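Local coordinates for protein imelysin (Bacteroides ovatus ATCC 8483, PDB 3OYV) that is of unconfirmed function but, as an imelysin-like protein, is probably involved in bacterial iron uptake, at residues N134-S139 and K163-I168. Residues are numbered along the deposited sequence; the frame is centred on the assembly and turned at random. Where two conformers were deposited one is given.
Sequences NAYYGS and KIKNAI
Ile-164 lays its CG2 methyl over one face of the Tyr-136 ring, 3.7 Å from the ring centroid and 15° off the normal, which makes a CH-pi contact. Its other branch runs on toward the phenol end, where CD1 lies 3.5 Å from Tyr-136 OH. At the rim of the same ring and near its plane comes the aliphatic part of Lys-165, with CG 3.9 Å from Tyr-136 CE2. Ile-168 completes the apolar surround, its CD1 4.1 Å from Tyr-136 CD2. What carries the ring across to the helix 158-177 is its first torsion: CG stands opposite the backbone N (chi1 -171°), and the side chain meets that of Ile-164 at about a right angle. Tyr-137, next along, brings its phenol end against the Lys-165 chain, OH to CD 3.6 Å. No direct hydrogen bond joins the two segments, but a water bridges them, 2.8 Å from Tyr-137 OH and donating to Lys-165 O at 2.9 Å. The Tyr-136 hydroxyl is hydrogen-bonded to Asp-161 OD1, one turn before Lys-165 on the same helix, and this bond holds the far end of the ring. A leucine in place of Tyr-136 would probably leave Asp-161 without this hydroxyl partner and the Ile-164 methyl without its aromatic face. Outside the two segments, Leu-149 and Ile-153 of helix 149-156 also touch Tyr-136, and Ile-204 and Leu-209 of helix 189-214 pack on Ile-164. Gly-138, the first residue past helix 121-137, leaves helical geometry with a positive phi. The whole is side-chain packing between neighbouring helices in the mainly helical imelysin fold, joining the C-terminal end of helix 121-137 to helix 158-177.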
loop_
_atom_site.group_PDB
_atom_site.type_symbol
_atom_site.label_atom_id
_atom_site.label_comp_id
_atom_site.label_asym_id
_atom_site.label_seq_id
_atom_site.Cartn_x
_atom_site.Cartn_y
_atom_site.Cartn_z
ATOM N N ASN A 134 12.126 4.672 3.827
ATOM C CA ASN A 134 12.926 3.923 2.861
ATOM C C ASN A 134 13.375 4.779 1.699
ATOM O O ASN A 134 14.537 4.723 1.285
ATOM C CB ASN A 134 12.162 2.707 2.366
ATOM C CG ASN A 134 11.936 1.661 3.447
ATOM O OD1 ASN A 134 12.449 1.776 4.579
ATOM N ND2 ASN A 134 11.167 0.630 3.119
ATOM N N ALA A 135 12.477 5.594 1.165
ATOM C CA ALA A 135 12.809 6.475 0.048
ATOM C C ALA A 135 13.913 7.446 0.443
ATOM O O ALA A 135 14.832 7.674 -0.338
ATOM C CB ALA A 135 11.569 7.271 -0.448
ATOM N N TYR A 136 13.799 8.034 1.626
ATOM C CA TYR A 136 14.738 9.057 2.089
ATOM C C TYR A 136 16.118 8.468 2.446
ATOM O O TYR A 136 17.154 9.113 2.234
ATOM C CB TYR A 136 14.110 9.831 3.261
ATOM C CG TYR A 136 14.910 11.054 3.675
ATOM C CD1 TYR A 136 15.079 12.114 2.793
ATOM C CD2 TYR A 136 15.447 11.150 4.958
ATOM C CE1 TYR A 136 15.809 13.256 3.165
ATOM C CE2 TYR A 136 16.182 12.276 5.329
ATOM C CZ TYR A 136 16.361 13.308 4.443
ATOM O OH TYR A 136 17.123 14.419 4.769
ATOM N N TYR A 137 16.095 7.247 2.968
ATOM C CA TYR A 137 17.312 6.553 3.448
ATOM C C TYR A 137 18.008 5.720 2.366
ATOM O O TYR A 137 19.148 5.279 2.550
ATOM C CB TYR A 137 16.970 5.632 4.606
ATOM C CG TYR A 137 16.697 6.264 5.970
ATOM C CD1 TYR A 137 16.476 7.619 6.125
ATOM C CD2 TYR A 137 16.651 5.472 7.123
ATOM C CE1 TYR A 137 16.238 8.160 7.419
ATOM C CE2 TYR A 137 16.439 6.008 8.383
ATOM C CZ TYR A 137 16.206 7.351 8.533
ATOM O OH TYR A 137 15.965 7.897 9.796
ATOM N N GLY A 138 17.336 5.492 1.237
ATOM C CA GLY A 138 17.892 4.633 0.187
ATOM C C GLY A 138 18.094 3.201 0.598
ATOM O O GLY A 138 19.060 2.559 0.204
ATOM N N SER A 139 17.191 2.694 1.429
ATOM C CA SER A 139 17.299 1.329 1.913
ATOM C C SER A 139 15.959 0.805 2.409
ATOM O O SER A 139 14.992 1.566 2.541
ATOM C CB SER A 139 18.290 1.273 3.070
ATOM O OG SER A 139 17.691 1.835 4.254
ATOM N N LYS A 163 15.807 17.339 10.995
ATOM C CA LYS A 163 14.381 17.656 11.126
ATOM C C LYS A 163 13.533 16.695 10.278
ATOM O O LYS A 163 12.466 16.263 10.719
ATOM C CB LYS A 163 14.115 19.087 10.738
ATOM C CG LYS A 163 14.583 20.086 11.818
ATOM C CD LYS A 163 14.154 21.501 11.460
ATOM C CE LYS A 163 15.011 22.572 12.150
ATOM N NZ LYS A 163 16.131 23.068 11.301
ATOM N N ILE A 164 13.995 16.325 9.080
ATOM C CA ILE A 164 13.216 15.398 8.243
ATOM C C ILE A 164 13.178 14.028 8.905
ATOM O O ILE A 164 12.114 13.406 9.029
ATOM C CB ILE A 164 13.799 15.350 6.816
ATOM C CG1 ILE A 164 13.641 16.695 6.114
ATOM C CG2 ILE A 164 13.163 14.174 5.958
ATOM C CD1 ILE A 164 14.574 16.866 4.918
ATOM N N LYS A 165 14.321 13.519 9.332
ATOM C CA LYS A 165 14.372 12.223 9.978
ATOM C C LYS A 165 13.489 12.167 11.216
ATOM O O LYS A 165 12.776 11.188 11.456
ATOM C CB LYS A 165 15.815 11.833 10.317
ATOM C CG LYS A 165 16.701 11.598 9.101
ATOM C CD LYS A 165 18.025 10.837 9.451
ATOM C CE LYS A 165 18.955 11.697 10.277
ATOM N NZ LYS A 165 20.243 11.002 10.592
ATOM N N ASN A 166 13.561 13.225 12.010
ATOM C CA ASN A 166 12.698 13.344 13.193
ATOM C C ASN A 166 11.203 13.355 12.853
ATOM O O ASN A 166 10.393 12.761 13.573
ATOM C CB ASN A 166 13.051 14.618 13.998
ATOM C CG ASN A 166 14.395 14.506 14.698
ATOM O OD1 ASN A 166 14.944 13.407 14.825
ATOM N ND2 ASN A 166 14.873 15.626 15.263
ATOM N N ALA A 167 10.859 14.062 11.793
ATOM C CA ALA A 167 9.447 14.149 11.361
ATOM C C ALA A 167 8.913 12.815 10.855
ATOM O O ALA A 167 7.741 12.471 11.117
ATOM C CB ALA A 167 9.248 15.204 10.342
ATOM N N ILE A 168 9.740 12.052 10.152
ATOM C CA ILE A 168 9.340 10.716 9.727
ATOM C C ILE A 168 9.089 9.831 10.936
ATOM O O ILE A 168 8.043 9.173 11.077
ATOM C CB ILE A 168 10.419 10.088 8.815
ATOM C CG1 ILE A 168 10.508 10.873 7.527
ATOM C CG2 ILE A 168 10.105 8.607 8.556
ATOM C CD1 ILE A 168 11.745 10.511 6.665
HETATM O O HOH W 1 13.341 8.611 10.350
#